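Local coordinates for 3-keto-5-aminohexanoate cleavage protein (Burkholderia xenovorans LB400, PDB 3E02) that probably cleaves 3-keto-5-aminohexanoate or a related beta-keto acid with the help of a bound zinc ion, at residues A[69-72]-A[73-77]; A[268-272]-A[273-277]; A[290-293]-A[294-298]. All blocks are in the same frame, centred on the assembly; numbering follows the deposited sequence. Where two conformers were deposited one is given.

Followed from the N terminus, the three contacts come in series along the chain, so none nests within or crosses another, and no two touch. Each links residues a few positions apart where the chain enters a helix. Interaction 1 closes the turn between helix 65-68 and helix 72-78 and packs on strands 48-54 and 82-85. Interaction 2 joins the short strand 268-269 to the start of helix 273-286, against strand 10-13 and helix 31-44. Interaction 3, where the segment after helix 273-286 turns into helix 294-301, ties that earlier helix to strand 82-85. Interactions 1 and 2 lie nearer the zinc site of the TIM-barrel fold, interaction 3 away from it.

Interaction 1 of 3, residues A[69-72]-A[73-77]; sequences MRFL and PQLKE
The ring of Phe-71 meets Leu-75 obliquely, with CD1 of the leucine 4.2 Å from ring atom CD1, and the ring of Phe-68 meets it with the two planes at about 50°. A second flat group, the side-chain amide of Gln-74, folds back over the peptide that joins Arg-70 to Phe-71. The chain of Gln-74 bends at chi2 (74°), leaving OE1 3.1 Å from Arg-70 C, above the peptide, where it forms no hydrogen bond with the Arg-70 O or Phe-71 N beside it. The puckered ring of Pro-73 lies beside them: its CD is 3.3 Å from Met-69 O and has a looser apolar contact with the selenium of selenomethionine Met-69.

Phe-71 is the N-cap of helix 72-78. Its O accepts from Leu-75 N at 2.9 Å, and Leu-72 O takes Lys-76 N at the same length, so the first turn closes through two consecutive backbone bonds.

The buried side chains fill the layer between the helix and the barrel strands. Phe-71 rests on Ile-34 and Val-35 of helix 31-44 and on Leu-51 and Ala-53, its side chain about 6 Å from that of the zinc ligand His-52, while Leu-72 and Leu-75 bridge strands 48-54 and 82-85.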
# COMPACT_ATOMS: atom_id res chain seq x y z
N MSE A 69 -16.87 -12.03 -39.45
CA MSE A 69 -17.48 -11.30 -40.59
C MSE A 69 -19.00 -11.40 -40.66
O MSE A 69 -19.61 -10.66 -41.45
CB MSE A 69 -16.81 -11.68 -41.91
CG MSE A 69 -15.35 -11.27 -41.96
SE MSE A 69 -15.07 -9.36 -41.56
CE MSE A 69 -13.27 -9.50 -41.00
N ARG A 70 -19.61 -12.28 -39.86
CA ARG A 70 -21.07 -12.37 -39.74
C ARG A 70 -21.64 -11.43 -38.65
O ARG A 70 -22.86 -11.33 -38.52
CB ARG A 70 -21.52 -13.82 -39.54
CG ARG A 70 -21.32 -14.66 -40.80
CD ARG A 70 -21.34 -16.16 -40.54
NE ARG A 70 -22.57 -16.62 -39.91
CZ ARG A 70 -22.82 -17.88 -39.55
NH1 ARG A 70 -21.92 -18.86 -39.76
NH2 ARG A 70 -23.98 -18.17 -38.96
N PHE A 71 -20.77 -10.78 -37.87
CA PHE A 71 -21.22 -9.73 -36.93
C PHE A 71 -20.49 -8.37 -37.00
O PHE A 71 -21.12 -7.35 -36.67
CB PHE A 71 -21.33 -10.23 -35.48
CG PHE A 71 -20.07 -10.81 -34.88
CD1 PHE A 71 -19.08 -9.99 -34.34
CD2 PHE A 71 -19.93 -12.20 -34.73
CE1 PHE A 71 -17.93 -10.53 -33.72
CE2 PHE A 71 -18.79 -12.76 -34.11
CZ PHE A 71 -17.80 -11.93 -33.60
N LEU A 72 -19.23 -8.32 -37.44
CA LEU A 72 -18.49 -7.04 -37.52
C LEU A 72 -19.12 -5.99 -38.46
O LEU A 72 -19.41 -4.87 -37.99
CB LEU A 72 -16.99 -7.25 -37.80
CG LEU A 72 -16.17 -7.92 -36.69
CD1 LEU A 72 -14.74 -8.20 -37.16
CD2 LEU A 72 -16.16 -7.12 -35.40
N PRO A 73 -19.37 -6.33 -39.75
CA PRO A 73 -20.03 -5.36 -40.64
C PRO A 73 -21.40 -4.90 -40.10
O PRO A 73 -21.73 -3.72 -40.19
CB PRO A 73 -20.22 -6.12 -41.96
CG PRO A 73 -19.40 -7.31 -41.88
CD PRO A 73 -19.06 -7.59 -40.46
N GLN A 74 -22.15 -5.83 -39.50
CA GLN A 74 -23.49 -5.56 -38.98
C GLN A 74 -23.41 -4.60 -37.80
O GLN A 74 -24.21 -3.67 -37.71
CB GLN A 74 -24.20 -6.86 -38.56
CG GLN A 74 -24.51 -7.86 -39.69
CD GLN A 74 -23.31 -8.63 -40.22
OE1 GLN A 74 -22.20 -8.54 -39.70
NE2 GLN A 74 -23.52 -9.38 -41.30
N LEU A 75 -22.45 -4.82 -36.90
CA LEU A 75 -22.24 -3.90 -35.77
C LEU A 75 -21.82 -2.52 -36.25
O LEU A 75 -22.35 -1.52 -35.77
CB LEU A 75 -21.21 -4.45 -34.76
CG LEU A 75 -21.72 -5.56 -33.85
CD1 LEU A 75 -20.56 -6.24 -33.10
CD2 LEU A 75 -22.75 -4.99 -32.86
N LYS A 76 -20.89 -2.48 -37.21
CA LYS A 76 -20.40 -1.23 -37.78
C LYS A 76 -21.54 -0.38 -38.38
O LYS A 76 -21.57 0.84 -38.22
CB LYS A 76 -19.33 -1.50 -38.85
CG LYS A 76 -18.70 -0.24 -39.44
CD LYS A 76 -17.76 -0.56 -40.57
CE LYS A 76 -17.15 0.70 -41.13
NZ LYS A 76 -16.48 0.45 -42.43
N GLU A 77 -22.48 -1.05 -39.05
CA GLU A 77 -23.63 -0.39 -39.66
C GLU A 77 -24.68 0.10 -38.66
O GLU A 77 -25.29 1.14 -38.92
CB GLU A 77 -24.31 -1.36 -40.64
CG GLU A 77 -25.47 -0.76 -41.44

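Interaction 2 of 3, residues A[268-272]-A[273-277]; sequences QLATS and NAEQV. With EDO (1,2-ethanediol), chain L.
Glu-275 reaches back from the first turn of helix 273-286 to Thr-271, whose backbone N donates to carboxylate atom OE1 at 2.8 Å. The N-H arrives from above the carboxylate plane, 44° out of it. OE1 has a second donor in a water molecule, 2.9 Å away, which also donates to Leu-269 O and so connects the carboxylate to the end of strand 268-269. The other oxygen, OE2, receives a bond from a different water at 2.6 Å, and that water is also hydrogen-bonded to Thr-271 OG1. Both carboxylate oxygens are engaged. The outstretched glutamate passes obliquely across the threonine side chain.

Ser-272 is the N-cap residue. A chi1 of 177° carries its hydroxyl away from its own N and towards the helix start, where it accepts from Ala-274 N at 3.1 Å, while Ser-272 O accepts from Glu-275 N, also at 3.1 Å but from well above the carbonyl plane. The helix begins shortly after a small antiparallel hairpin, in which strand 268-269 pairs with strand 263-265, near the zinc-bearing end of the barrel; the side chain of Asn-273 is about 6 Å from that of the zinc ligand Glu-259.

Glu-37 serves the same helix start from outside, hydrogen-bonding Ser-272 OG and Asn-273 N through its two carboxylate oxygens. The amide of Asn-273 is matched at both ends, OD1 by Leu-258 N and ND2 by Val-14 O. Gln-276 NE2 bonds to the carbonyl oxygens of Ser-261 and Tyr-263. Glu-275 O takes a bond from O2 of an ethanediol molecule, probably from the crystallisation liquor, at 2.7 Å.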
# COMPACT_ATOMS: atom_id res chain seq x y z
N GLN A 268 -29.09 -13.14 -9.42
CA GLN A 268 -29.92 -12.80 -10.58
C GLN A 268 -29.11 -12.84 -11.88
O GLN A 268 -28.23 -12.01 -12.08
CB GLN A 268 -30.51 -11.40 -10.38
CG GLN A 268 -31.51 -10.97 -11.43
CD GLN A 268 -32.91 -11.40 -11.13
OE1 GLN A 268 -33.52 -12.19 -11.85
NE2 GLN A 268 -33.43 -10.88 -10.04
N LEU A 269 -29.44 -13.79 -12.76
CA LEU A 269 -28.81 -13.86 -14.08
C LEU A 269 -29.19 -12.63 -14.89
O LEU A 269 -30.35 -12.23 -14.89
CB LEU A 269 -29.28 -15.09 -14.88
CG LEU A 269 -28.82 -16.45 -14.38
CD1 LEU A 269 -29.60 -17.57 -15.08
CD2 LEU A 269 -27.31 -16.56 -14.60
N ALA A 270 -28.20 -12.04 -15.57
CA ALA A 270 -28.42 -10.90 -16.45
C ALA A 270 -29.07 -11.43 -17.72
O ALA A 270 -28.56 -12.40 -18.29
CB ALA A 270 -27.08 -10.21 -16.80
N THR A 271 -30.17 -10.80 -18.14
CA THR A 271 -30.85 -11.17 -19.39
C THR A 271 -30.15 -10.57 -20.61
O THR A 271 -30.37 -11.01 -21.73
CB THR A 271 -32.34 -10.75 -19.38
OG1 THR A 271 -32.44 -9.32 -19.29
CG2 THR A 271 -33.08 -11.40 -18.20
N SER A 272 -29.34 -9.54 -20.39
CA SER A 272 -28.64 -8.84 -21.45
C SER A 272 -27.43 -8.10 -20.92
O SER A 272 -27.39 -7.67 -19.77
CB SER A 272 -29.58 -7.80 -22.09
OG SER A 272 -28.92 -7.04 -23.10
N ASN A 273 -26.44 -7.94 -21.81
CA ASN A 273 -25.29 -7.09 -21.58
C ASN A 273 -25.71 -5.67 -21.20
O ASN A 273 -25.09 -5.05 -20.34
CB ASN A 273 -24.39 -7.04 -22.82
CG ASN A 273 -23.44 -8.22 -22.89
OD1 ASN A 273 -22.43 -8.23 -22.21
ND2 ASN A 273 -23.75 -9.19 -23.73
N ALA A 274 -26.78 -5.20 -21.85
CA ALA A 274 -27.35 -3.86 -21.60
C ALA A 274 -27.69 -3.62 -20.13
O ALA A 274 -27.54 -2.50 -19.68
CB ALA A 274 -28.57 -3.61 -22.47
N GLU A 275 -28.13 -4.65 -19.40
CA GLU A 275 -28.41 -4.48 -17.96
C GLU A 275 -27.20 -4.03 -17.17
O GLU A 275 -27.31 -3.13 -16.33
CB GLU A 275 -28.95 -5.76 -17.33
CG GLU A 275 -30.33 -6.11 -17.78
CD GLU A 275 -30.90 -7.29 -17.00
OE1 GLU A 275 -30.21 -8.32 -16.90
OE2 GLU A 275 -32.03 -7.17 -16.49
N GLN A 276 -26.06 -4.65 -17.43
CA GLN A 276 -24.81 -4.29 -16.74
C GLN A 276 -24.30 -2.91 -17.16
O GLN A 276 -23.82 -2.16 -16.31
CB GLN A 276 -23.74 -5.34 -16.99
CG GLN A 276 -24.09 -6.71 -16.35
CD GLN A 276 -23.08 -7.80 -16.72
OE1 GLN A 276 -22.20 -7.56 -17.54
NE2 GLN A 276 -23.20 -8.98 -16.13
N VAL A 277 -24.40 -2.59 -18.45
CA VAL A 277 -23.99 -1.27 -18.95
C VAL A 277 -24.86 -0.19 -18.28
O VAL A 277 -24.32 0.79 -17.73
CB VAL A 277 -24.05 -1.18 -20.51
CG1 VAL A 277 -23.72 0.27 -21.01
CG2 VAL A 277 -23.10 -2.20 -21.15
C1 EDO L . -32.16 -2.74 -15.35
O1 EDO L . -32.96 -3.47 -16.30
C2 EDO L . -30.87 -2.27 -16.02
O2 EDO L . -29.66 -2.45 -15.26
O HOH W 1 -31.35 -9.61 -14.57
O HOH W 2 -34.15 -8.54 -17.15

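Interaction 3 of 3, residues A[290-293]-A[294-298]; sequences DIAT and PDEAR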
# COMPACT_ATOMS: atom_id res chain seq x y z
N ASP A 290 -19.11 11.07 -15.62
CA ASP A 290 -19.78 10.95 -16.92
C ASP A 290 -19.02 10.01 -17.84
O ASP A 290 -17.82 9.74 -17.65
CB ASP A 290 -19.98 12.34 -17.54
CG ASP A 290 -21.00 12.37 -18.70
OD1 ASP A 290 -21.80 11.40 -18.89
OD2 ASP A 290 -21.01 13.39 -19.42
N ILE A 291 -19.76 9.46 -18.81
CA ILE A 291 -19.24 8.49 -19.75
C ILE A 291 -18.79 9.12 -21.06
O ILE A 291 -19.25 10.20 -21.43
CB ILE A 291 -20.25 7.33 -20.02
CG1 ILE A 291 -21.49 7.78 -20.81
CG2 ILE A 291 -20.62 6.69 -18.68
CD1 ILE A 291 -22.33 6.59 -21.30
N ALA A 292 -17.92 8.41 -21.76
CA ALA A 292 -17.39 8.80 -23.05
C ALA A 292 -18.26 8.25 -24.18
O ALA A 292 -18.75 7.12 -24.10
CB ALA A 292 -15.96 8.28 -23.21
N THR A 293 -18.44 9.05 -25.23
CA THR A 293 -19.07 8.58 -26.46
C THR A 293 -18.00 7.77 -27.22
O THR A 293 -16.81 7.87 -26.91
CB THR A 293 -19.51 9.71 -27.38
OG1 THR A 293 -18.37 10.46 -27.81
CG2 THR A 293 -20.52 10.62 -26.69
N PRO A 294 -18.42 6.95 -28.20
CA PRO A 294 -17.42 6.24 -29.01
C PRO A 294 -16.30 7.11 -29.58
O PRO A 294 -15.13 6.75 -29.46
CB PRO A 294 -18.27 5.63 -30.12
CG PRO A 294 -19.52 5.29 -29.40
CD PRO A 294 -19.77 6.50 -28.55
N ASP A 295 -16.66 8.27 -30.15
CA ASP A 295 -15.66 9.19 -30.71
C ASP A 295 -14.76 9.85 -29.66
O ASP A 295 -13.58 10.08 -29.92
CB ASP A 295 -16.33 10.23 -31.62
CG ASP A 295 -16.85 9.63 -32.94
OD1 ASP A 295 -16.45 8.52 -33.34
OD2 ASP A 295 -17.66 10.31 -33.61
N GLU A 296 -15.30 10.13 -28.47
CA GLU A 296 -14.46 10.60 -27.35
C GLU A 296 -13.45 9.51 -26.96
O GLU A 296 -12.29 9.82 -26.70
CB GLU A 296 -15.31 11.01 -26.14
CG GLU A 296 -16.04 12.32 -26.41
CD GLU A 296 -17.09 12.68 -25.37
OE1 GLU A 296 -17.67 11.79 -24.74
OE2 GLU A 296 -17.36 13.89 -25.24
N ALA A 297 -13.91 8.25 -26.97
CA ALA A 297 -13.05 7.09 -26.69
C ALA A 297 -11.94 6.94 -27.75
O ALA A 297 -10.79 6.70 -27.39
CB ALA A 297 -13.87 5.81 -26.57
N ARG A 298 -12.30 7.12 -29.03
CA ARG A 298 -11.32 7.08 -30.14
C ARG A 298 -10.22 8.14 -29.98
O ARG A 298 -9.06 7.86 -30.23
CB ARG A 298 -12.01 7.27 -31.50
CG ARG A 298 -12.87 6.10 -31.95
CD ARG A 298 -13.40 6.29 -33.37
NE ARG A 298 -14.08 5.07 -33.81
CZ ARG A 298 -15.35 4.75 -33.56
NH1 ARG A 298 -16.17 5.57 -32.92
NH2 ARG A 298 -15.81 3.57 -33.99
O HOH W 3 -19.75 12.19 -23.17
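The first torsions of Thr-293 and Glu-296 turn the two side chains towards each other. In Thr-293 a chi1 of 63° puts OG1 between the backbone N and the carbonyl carbon, where it points over the start of the helix. In Glu-296 a chi1 of -72° turns CG away from the carbonyl carbon, and the chain, straight from there on, runs back past the threonine. OE1 thereby comes to Thr-293 N at 2.9 Å in a nearly straight bond, which meets the carboxylate on its anti side, 22° out of its plane. In return, Glu-296 N donates to Thr-293 OG1 at 3.2 Å. The hydroxyl also packs over the aliphatic part of the glutamate, with OG1 3.3 Å from CG.

These reciprocal bonds make a capping box, with Thr-293 as the N-cap of helix 294-301. The box closes the N terminus of the helix: the N-H of Glu-296 is satisfied by the threonine hydroxyl, and the N-H of Thr-293 by the glutamate carboxylate. A negative carboxylate so near a helix N terminus would be expected to interact favourably with the helix dipole. The first regular backbone bond, Ala-297 N to Thr-293 O at 2.9 Å, completes the turn, and Pro-294 occupies the first helical position, where its lack of an N-H costs no backbone bond.

A water molecule donates to Glu-296 OE1 at 2.6 Å and to Ile-291 O, tying the carboxylate to the extended segment. On that segment, Ala-292 CB lies 4.1 Å from Glu-296 CB, and the backbone at Asp-290 and Ala-292 bonds to Ile-8. Further along the helix, Arg-298 forms salt bridges with Asp-295 and, through NE, with Glu-108.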